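Local atomic coordinates of Tni2 (Pseudomonas fluorescens, PDB entry 6B12), a protein that probably serves as an immunity protein that protects its producer by binding and neutralising the type VI secretion toxin Tne2, an NAD(P)+-consuming enzyme. Residues V34-W39 and L45-N50; T79-S84 and Q90-D95; F126-Q129 and M134-V137. All coordinates share one frame; numbering follows the deposited sequence.

Interaction 1: residues V34-W39 and L45-N50; sequences VVEARW and LLSVVN
Ala37 and Val48 meet as a hydrogen-bonded antiparallel pair, each backbone N giving its hydrogen to the other's carbonyl at 3.0 Å (Ala37 N to Val48 O, Val48 N to Ala37 O). Trp39 and Leu46 repeat this double grip, and the bond from Leu46 N to Trp39 O is nearly straight (171° at the hydrogen). Asn50 N adds a fifth bond, to Val35 O. Weaker CA-H...O contacts fill the intervening non-hydrogen-bonded pairs, Glu36 with Val49 and Arg38 with Ser47; the shortest brings Ser47 CA to 3.1 Å from Ala37 O.

The ladder joins strands 34-41 and 44-49 of a beta hairpin. Along its other edge the first strand pairs with strand 5-9, where Val35 and Glu36 both face Ile8 in a classic beta bulge.

Apolar contacts gather on the face of Ala37, Trp39, Leu46 and Val48. With CG placed between the backbone N and the carbonyl carbon (chi1 65°), the Trp39 indole reaches over the partner strand. Leu46 CB sits over its five-membered ring, 4.1 Å from the centroid, in a CH-pi contact, while Trp39 CH2 touches Val48 CG1 at 4.2 Å. The indole NE1 bonds to Gly85 O, so this large ring is buried with its polar atom satisfied.

The other face suits longer, amphipathic chains. Glu36 lies extended, bringing OE2 to 3.4 Å from Ser47 CB and its CG against the CG2 methyl of Val49. The methylenes of Arg38 cover Leu45, with CD 3.4 Å from Leu45 CD2, before the guanidinium reaches a salt bridge with Glu6.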
loop_
_atom_site.group_PDB
_atom_site.type_symbol
_atom_site.label_atom_id
_atom_site.label_comp_id
_atom_site.label_asym_id
_atom_site.label_seq_id
_atom_site.Cartn_x
_atom_site.Cartn_y
_atom_site.Cartn_z
ATOM N N VAL C 34 -10.452 9.030 -3.736
ATOM C CA VAL C 34 -10.088 10.436 -3.832
ATOM C C VAL C 34 -10.105 10.804 -5.304
ATOM O O VAL C 34 -9.454 10.144 -6.121
ATOM C CB VAL C 34 -8.712 10.676 -3.209
ATOM C CG1 VAL C 34 -8.152 12.092 -3.565
ATOM C CG2 VAL C 34 -8.808 10.482 -1.706
ATOM N N VAL C 35 -10.869 11.839 -5.648
ATOM C CA VAL C 35 -10.991 12.257 -7.033
ATOM C C VAL C 35 -10.244 13.545 -7.329
ATOM O O VAL C 35 -10.141 13.914 -8.506
ATOM C CB VAL C 35 -12.472 12.398 -7.449
ATOM C CG1 VAL C 35 -13.172 11.017 -7.349
ATOM C CG2 VAL C 35 -13.200 13.438 -6.580
ATOM N N GLU C 36 -9.750 14.254 -6.315
ATOM C CA GLU C 36 -9.023 15.490 -6.583
ATOM C C GLU C 36 -7.948 15.696 -5.527
ATOM O O GLU C 36 -8.182 15.430 -4.342
ATOM C CB GLU C 36 -9.950 16.711 -6.608
ATOM C CG GLU C 36 -9.140 18.024 -6.682
ATOM C CD GLU C 36 -9.977 19.229 -6.937
ATOM O OE1 GLU C 36 -11.175 19.058 -7.211
ATOM O OE2 GLU C 36 -9.420 20.352 -6.849
ATOM N N ALA C 37 -6.765 16.137 -5.974
ATOM C CA ALA C 37 -5.729 16.662 -5.096
ATOM C C ALA C 37 -5.519 18.120 -5.468
ATOM O O ALA C 37 -5.404 18.441 -6.655
ATOM C CB ALA C 37 -4.423 15.885 -5.234
ATOM N N ARG C 38 -5.523 18.999 -4.472
ATOM C CA ARG C 38 -5.434 20.430 -4.701
ATOM C C ARG C 38 -4.382 21.002 -3.765
ATOM O O ARG C 38 -4.209 20.512 -2.644
ATOM C CB ARG C 38 -6.827 21.061 -4.458
ATOM C CG ARG C 38 -6.935 22.539 -4.333
ATOM C CD ARG C 38 -8.417 22.893 -4.062
ATOM N NE ARG C 38 -8.869 22.536 -2.711
ATOM C CZ ARG C 38 -10.127 22.244 -2.383
ATOM N NH1 ARG C 38 -11.086 22.234 -3.306
ATOM N NH2 ARG C 38 -10.430 21.944 -1.125
ATOM N N TRP C 39 -3.663 22.031 -4.221
ATOM C CA TRP C 39 -2.638 22.637 -3.366
ATOM C C TRP C 39 -2.345 24.053 -3.834
ATOM O O TRP C 39 -2.725 24.460 -4.933
ATOM C CB TRP C 39 -1.335 21.809 -3.355
ATOM C CG TRP C 39 -0.624 21.742 -4.718
ATOM C CD1 TRP C 39 0.424 22.519 -5.135
ATOM C CD2 TRP C 39 -0.918 20.847 -5.807
ATOM N NE1 TRP C 39 0.802 22.167 -6.417
ATOM C CE2 TRP C 39 -0.016 21.152 -6.856
ATOM C CE3 TRP C 39 -1.879 19.836 -6.004
ATOM C CZ2 TRP C 39 -0.029 20.478 -8.073
ATOM C CZ3 TRP C 39 -1.893 19.169 -7.222
ATOM C CH2 TRP C 39 -0.973 19.492 -8.237
ATOM N N LEU C 45 -3.869 28.329 -6.874
ATOM C CA LEU C 45 -4.376 27.026 -6.481
ATOM C C LEU C 45 -4.273 26.102 -7.685
ATOM O O LEU C 45 -4.697 26.467 -8.788
ATOM C CB LEU C 45 -5.837 27.134 -6.038
ATOM C CG LEU C 45 -6.291 26.038 -5.091
ATOM C CD1 LEU C 45 -5.569 26.224 -3.751
ATOM C CD2 LEU C 45 -7.795 26.144 -4.938
ATOM N N LEU C 46 -3.694 24.934 -7.475
ATOM C CA LEU C 46 -3.453 23.983 -8.550
ATOM C C LEU C 46 -4.087 22.662 -8.163
ATOM O O LEU C 46 -4.227 22.343 -6.980
ATOM C CB LEU C 46 -1.951 23.804 -8.799
ATOM C CG LEU C 46 -1.267 25.135 -9.148
ATOM C CD1 LEU C 46 0.225 24.984 -8.970
ATOM C CD2 LEU C 46 -1.606 25.486 -10.604
ATOM N N SER C 47 -4.447 21.875 -9.163
ATOM C CA SER C 47 -5.070 20.608 -8.821
ATOM C C SER C 47 -4.859 19.600 -9.936
ATOM O O SER C 47 -4.522 19.953 -11.064
ATOM C CB SER C 47 -6.567 20.783 -8.575
ATOM O OG SER C 47 -7.190 21.168 -9.784
ATOM N N VAL C 48 -5.083 18.337 -9.589
ATOM C CA VAL C 48 -5.276 17.256 -10.556
ATOM C C VAL C 48 -6.554 16.525 -10.180
ATOM O O VAL C 48 -6.865 16.370 -8.996
ATOM C CB VAL C 48 -4.069 16.299 -10.576
ATOM C CG1 VAL C 48 -2.840 17.046 -11.127
ATOM C CG2 VAL C 48 -3.793 15.759 -9.167
ATOM N N VAL C 49 -7.320 16.098 -11.181
ATOM C CA VAL C 49 -8.642 15.531 -10.926
ATOM C C VAL C 49 -8.779 14.260 -11.739
ATOM O O VAL C 49 -8.486 14.267 -12.935
ATOM C CB VAL C 49 -9.766 16.508 -11.319
ATOM C CG1 VAL C 49 -11.140 15.858 -11.074
ATOM C CG2 VAL C 49 -9.605 17.832 -10.595
ATOM N N ASN C 50 -9.231 13.183 -11.103
ATOM C CA ASN C 50 -9.459 11.921 -11.815
ATOM C C ASN C 50 -10.710 11.279 -11.237
ATOM O O ASN C 50 -10.685 10.830 -10.092
ATOM C CB ASN C 50 -8.235 11.001 -11.681
ATOM C CG ASN C 50 -8.363 9.737 -12.521
ATOM O OD1 ASN C 50 -9.388 9.518 -13.154
ATOM N ND2 ASN C 50 -7.330 8.910 -12.527
#

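Interaction 2: residues T79-S84 and Q90-D95; sequences TLYVVS and QIRIAD
Val82 and Ile91 exchange two backbone hydrogen bonds at the middle of an antiparallel pairing whose short strand axes, 79-84 and 90-92, approach to 4.6 Å at 159°. This is a beta hairpin at the edge of a four-stranded antiparallel sheet, with strand 90-92 outermost. Tyr81 with Arg92 and Val83 with Gln90 form the non-hydrogen-bonded pairs beside it, and Ile93 N extends the ladder with a 2.9 Å bond to Leu80 O.

Branched aliphatic residues suit the inward face. Leu80 and Ile93 run alongside each other, with Leu80 CD2 3.8 Å from Ile93 CB. The CD1 methyl of Ile93 crosses to Val82 CG2 at 3.7 Å. Beyond them Leu80 and Ile93 pack on Tyr108 and Ile139 of the neighbouring sheet.

The other face carries longer polar chains. The Gln90 side chain runs slantwise past Tyr81, its amide plane inclined 32° to the ring, and Gln90 NE2 comes to 3.4 Å from Tyr81 CD1. A first torsion of 69° on Gln90 turns its aliphatic stem alongside Val83. Arg92 stretches out from CG to NE across the CG2 methyl of Thr79, and its NH2 forms a salt bridge with Asp95 OD1, the hydrogen bond within it being weak. Thr79 OG1 bonds to Asp71. It also accepts from a water that takes the Arg92 NE hydrogen at 2.7 Å (NE to water O), in the plane of the guanidinium.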
loop_
_atom_site.group_PDB
_atom_site.type_symbol
_atom_site.label_atom_id
_atom_site.label_comp_id
_atom_site.label_asym_id
_atom_site.label_seq_id
_atom_site.Cartn_x
_atom_site.Cartn_y
_atom_site.Cartn_z
ATOM N N THR C 79 -1.121 4.385 -13.102
ATOM C CA THR C 79 0.174 4.872 -13.562
ATOM C C THR C 79 0.694 5.892 -12.550
ATOM O O THR C 79 -0.069 6.731 -12.072
ATOM C CB THR C 79 0.057 5.525 -14.951
ATOM O OG1 THR C 79 -0.437 4.561 -15.901
ATOM C CG2 THR C 79 1.407 6.035 -15.424
ATOM N N LEU C 80 1.982 5.813 -12.239
ATOM C CA LEU C 80 2.605 6.727 -11.283
ATOM C C LEU C 80 3.243 7.901 -12.010
ATOM O O LEU C 80 4.020 7.706 -12.951
ATOM C CB LEU C 80 3.649 5.972 -10.460
ATOM C CG LEU C 80 4.451 6.820 -9.473
ATOM C CD1 LEU C 80 3.559 7.447 -8.382
ATOM C CD2 LEU C 80 5.591 5.953 -8.884
ATOM N N TYR C 81 2.942 9.118 -11.546
ATOM C CA TYR C 81 3.523 10.345 -12.073
ATOM C C TYR C 81 4.149 11.136 -10.939
ATOM O O TYR C 81 3.655 11.119 -9.815
ATOM C CB TYR C 81 2.469 11.240 -12.731
ATOM C CG TYR C 81 1.759 10.576 -13.882
ATOM C CD1 TYR C 81 2.289 10.630 -15.169
ATOM C CD2 TYR C 81 0.577 9.866 -13.673
ATOM C CE1 TYR C 81 1.634 10.006 -16.230
ATOM C CE2 TYR C 81 -0.081 9.247 -14.716
ATOM C CZ TYR C 81 0.456 9.316 -15.998
ATOM O OH TYR C 81 -0.192 8.706 -17.052
ATOM N N VAL C 82 5.228 11.840 -11.259
ATOM C CA VAL C 82 5.777 12.894 -10.396
ATOM C C VAL C 82 5.429 14.214 -11.053
ATOM O O VAL C 82 5.800 14.454 -12.204
ATOM C CB VAL C 82 7.292 12.751 -10.214
ATOM C CG1 VAL C 82 7.848 13.954 -9.437
ATOM C CG2 VAL C 82 7.589 11.466 -9.482
ATOM N N VAL C 83 4.714 15.070 -10.329
ATOM C CA VAL C 83 4.241 16.341 -10.855
ATOM C C VAL C 83 4.983 17.452 -10.131
ATOM O O VAL C 83 5.146 17.397 -8.913
ATOM C CB VAL C 83 2.719 16.489 -10.652
ATOM C CG1 VAL C 83 2.224 17.811 -11.186
ATOM C CG2 VAL C 83 1.956 15.299 -11.308
ATOM N N SER C 84 5.444 18.441 -10.877
ATOM C CA SER C 84 6.123 19.568 -10.252
ATOM C C SER C 84 5.136 20.370 -9.395
ATOM O O SER C 84 3.923 20.350 -9.608
ATOM C CB SER C 84 6.758 20.471 -11.320
ATOM O OG SER C 84 5.777 21.064 -12.150
ATOM N N GLN C 90 5.368 17.132 -15.722
ATOM C CA GLN C 90 5.269 15.900 -14.979
ATOM C C GLN C 90 6.079 14.841 -15.699
ATOM O O GLN C 90 6.476 15.013 -16.856
ATOM C CB GLN C 90 3.817 15.456 -14.815
ATOM C CG GLN C 90 3.190 15.007 -16.099
ATOM C CD GLN C 90 1.766 14.546 -15.889
ATOM O OE1 GLN C 90 1.062 15.056 -15.024
ATOM N NE2 GLN C 90 1.342 13.586 -16.673
ATOM N N ILE C 91 6.361 13.768 -14.973
ATOM C CA ILE C 91 7.144 12.648 -15.486
ATOM C C ILE C 91 6.425 11.362 -15.115
ATOM O O ILE C 91 6.071 11.159 -13.954
ATOM C CB ILE C 91 8.571 12.628 -14.906
ATOM C CG1 ILE C 91 9.269 13.967 -15.135
ATOM C CG2 ILE C 91 9.378 11.456 -15.523
ATOM C CD1 ILE C 91 10.609 14.096 -14.411
ATOM N N ARG C 92 6.235 10.488 -16.087
ATOM C CA ARG C 92 5.711 9.162 -15.814
ATOM C C ARG C 92 6.844 8.269 -15.320
ATOM O O ARG C 92 7.898 8.167 -15.968
ATOM C CB ARG C 92 5.085 8.585 -17.092
ATOM C CG ARG C 92 4.485 7.192 -16.937
ATOM C CD ARG C 92 4.050 6.664 -18.290
ATOM N NE ARG C 92 3.532 5.302 -18.204
ATOM C CZ ARG C 92 4.287 4.219 -18.069
ATOM N NH1 ARG C 92 5.614 4.322 -17.998
ATOM N NH2 ARG C 92 3.713 3.018 -18.023
ATOM N N ILE C 93 6.649 7.640 -14.164
ATOM C CA ILE C 93 7.675 6.775 -13.599
ATOM C C ILE C 93 7.553 5.388 -14.230
ATOM O O ILE C 93 6.447 4.864 -14.408
ATOM C CB ILE C 93 7.537 6.714 -12.066
ATOM C CG1 ILE C 93 7.605 8.114 -11.423
ATOM C CG2 ILE C 93 8.543 5.726 -11.464
ATOM C CD1 ILE C 93 8.893 8.892 -11.736
ATOM N N ALA C 94 8.693 4.780 -14.565
ATOM C CA ALA C 94 8.680 3.465 -15.200
ATOM C C ALA C 94 8.013 2.423 -14.299
ATOM O O ALA C 94 8.301 2.356 -13.100
ATOM C CB ALA C 94 10.117 3.045 -15.533
ATOM N N ASP C 95 7.108 1.607 -14.870
ATOM C CA ASP C 95 6.588 0.451 -14.139
ATOM C C ASP C 95 6.894 -0.860 -14.864
ATOM O O ASP C 95 6.226 -1.880 -14.642
ATOM C CB ASP C 95 5.090 0.580 -13.817
ATOM C CG ASP C 95 4.216 0.869 -15.029
ATOM O OD1 ASP C 95 4.586 0.520 -16.163
ATOM O OD2 ASP C 95 3.117 1.433 -14.820
HETATM O O HOH W 1 1.221 2.124 -16.367
HETATM O O HOH W 2 0.910 4.972 -18.648
HETATM O O HOH W 3 3.779 4.020 -13.647
#

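Interaction 3: residues F126-Q129 and M134-V137; sequences FSRQ and MFRV
Phe126 and Phe135 are joined by two backbone hydrogen bonds of 2.8 Å, Phe126 N to Phe135 O and Phe135 N to Phe126 O, both lying in the plane of the accepting carbonyl. Around this pair the packing is close. Phe126 O also meets the edge of the Phe135 ring, and Phe126 CB touches the CG2 methyl of Val137 at 3.7 Å. Both aromatic rings find aromatic partners: Phe135 stacks with His151, and Phe126 meets Tyr108 edge-to-face. On the same face Arg128 bends at its third torsion (chi3 69°), folding the guanidinium back to Phe135. Phe135 CZ sits 3.4 Å from Arg128 NH1, over one face of the guanidinium and toward its rim, with the two planes inclined at 63°. Arg128 thus rests on a corner of the ring, while a salt bridge from NH2 to Asp131 gives its buried charge a partner.

Ser127 and Met134, modelled as selenomethionine, pair on the other face, where the flexible selenoether bends back toward the partner strand. Ser127 is small enough for SE to lie 3.8 Å from its CB, and its OG bonds to Gln132 OE1. Met134 CE reaches 3.5 Å from Phe126 O.

The contact is looser where Arg136 points away from 126-129, toward a salt bridge with Asp138 and a cation-pi contact with Phe114. Such a pairing is that of a beta hairpin, here strands 121-128 and 134-140 within a five-stranded antiparallel meander.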
loop_
_atom_site.group_PDB
_atom_site.type_symbol
_atom_site.label_atom_id
_atom_site.label_comp_id
_atom_site.label_asym_id
_atom_site.label_seq_id
_atom_site.Cartn_x
_atom_site.Cartn_y
_atom_site.Cartn_z
ATOM N N PHE C 126 5.373 -1.641 -5.418
ATOM C CA PHE C 126 5.196 -2.118 -6.786
ATOM C C PHE C 126 4.834 -3.596 -6.734
ATOM O O PHE C 126 5.527 -4.373 -6.071
ATOM C CB PHE C 126 6.512 -1.894 -7.548
ATOM C CG PHE C 126 6.594 -2.505 -8.935
ATOM C CD1 PHE C 126 6.228 -1.772 -10.053
ATOM C CD2 PHE C 126 7.163 -3.761 -9.124
ATOM C CE1 PHE C 126 6.371 -2.312 -11.326
ATOM C CE2 PHE C 126 7.313 -4.303 -10.394
ATOM C CZ PHE C 126 6.914 -3.593 -11.493
ATOM N N SER C 127 3.724 -3.967 -7.387
ATOM C CA SER C 127 3.288 -5.357 -7.463
ATOM C C SER C 127 3.729 -5.927 -8.805
ATOM O O SER C 127 3.217 -5.513 -9.853
ATOM C CB SER C 127 1.770 -5.452 -7.295
ATOM O OG SER C 127 1.370 -6.820 -7.240
ATOM N N ARG C 128 4.661 -6.885 -8.770
ATOM C CA ARG C 128 5.177 -7.483 -9.995
ATOM C C ARG C 128 4.081 -8.313 -10.660
ATOM O O ARG C 128 3.437 -9.127 -10.011
ATOM C CB ARG C 128 6.392 -8.357 -9.675
ATOM C CG ARG C 128 6.999 -9.057 -10.876
ATOM C CD ARG C 128 8.399 -9.546 -10.552
ATOM N NE ARG C 128 8.418 -10.640 -9.575
ATOM C CZ ARG C 128 9.533 -11.159 -9.062
ATOM N NH1 ARG C 128 10.728 -10.675 -9.421
ATOM N NH2 ARG C 128 9.453 -12.131 -8.168
ATOM N N GLN C 129 3.852 -8.089 -11.949
ATOM C CA GLN C 129 2.659 -8.643 -12.583
ATOM C C GLN C 129 2.664 -10.166 -12.575
ATOM O O GLN C 129 1.618 -10.794 -12.370
ATOM C CB GLN C 129 2.544 -8.104 -14.007
ATOM C CG GLN C 129 1.413 -8.689 -14.822
ATOM C CD GLN C 129 1.675 -8.562 -16.313
ATOM O OE1 GLN C 129 1.638 -7.464 -16.869
ATOM N NE2 GLN C 129 1.966 -9.684 -16.964
HETATM N N MSE C 134 5.836 -8.144 -4.047
HETATM C CA MSE C 134 5.886 -6.717 -3.749
HETATM C C MSE C 134 7.323 -6.242 -3.716
HETATM O O MSE C 134 8.207 -6.918 -3.163
HETATM C CB MSE C 134 5.228 -6.392 -2.399
HETATM C CG MSE C 134 3.774 -6.825 -2.259
HETATM SE SE MSE C 134 2.626 -5.951 -3.580
HETATM C CE MSE C 134 3.278 -4.120 -3.426
ATOM N N PHE C 135 7.549 -5.072 -4.291
ATOM C CA PHE C 135 8.862 -4.457 -4.283
ATOM C C PHE C 135 8.722 -3.034 -3.787
ATOM O O PHE C 135 7.793 -2.325 -4.172
ATOM C CB PHE C 135 9.495 -4.459 -5.660
ATOM C CG PHE C 135 9.891 -5.817 -6.110
ATOM C CD1 PHE C 135 8.947 -6.686 -6.624
ATOM C CD2 PHE C 135 11.203 -6.233 -5.994
ATOM C CE1 PHE C 135 9.303 -7.969 -7.021
ATOM C CE2 PHE C 135 11.572 -7.508 -6.401
ATOM C CZ PHE C 135 10.624 -8.370 -6.909
ATOM N N ARG C 136 9.641 -2.641 -2.926
ATOM C CA ARG C 136 9.765 -1.250 -2.511
ATOM C C ARG C 136 10.600 -0.514 -3.548
ATOM O O ARG C 136 11.740 -0.924 -3.837
ATOM C CB ARG C 136 10.417 -1.180 -1.133
ATOM C CG ARG C 136 10.912 0.208 -0.794
ATOM C CD ARG C 136 11.586 0.207 0.565
ATOM N NE ARG C 136 12.334 1.450 0.757
ATOM C CZ ARG C 136 13.015 1.731 1.857
ATOM N NH1 ARG C 136 13.025 0.860 2.867
ATOM N NH2 ARG C 136 13.666 2.883 1.952
ATOM N N VAL C 137 10.040 0.546 -4.130
ATOM C CA VAL C 137 10.713 1.319 -5.174
ATOM C C VAL C 137 10.905 2.738 -4.661
ATOM O O VAL C 137 9.937 3.480 -4.467
ATOM C CB VAL C 137 9.936 1.305 -6.496
ATOM C CG1 VAL C 137 10.739 2.049 -7.599
ATOM C CG2 VAL C 137 9.657 -0.134 -6.926
#

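In the fold
The three contacts follow one another along the chain, each closing before the next opens, and each is a beta hairpin in a different antiparallel sheet. Interaction 2 occupies the middle: its centre is 15 Å from that of interaction 1 and 16 Å from that of interaction 3. It touches both, through Trp39 CZ2 near Ser84 O and Asp95 O near Phe126 CE1. Interactions 1 and 3 lie on opposite sides of the chain's centre, their nearest atoms about 17 Å apart. The protein is thus built from successive local hairpins whose sheets pack together, and residues of interactions 1 and 3 also meet the other protein of the complex.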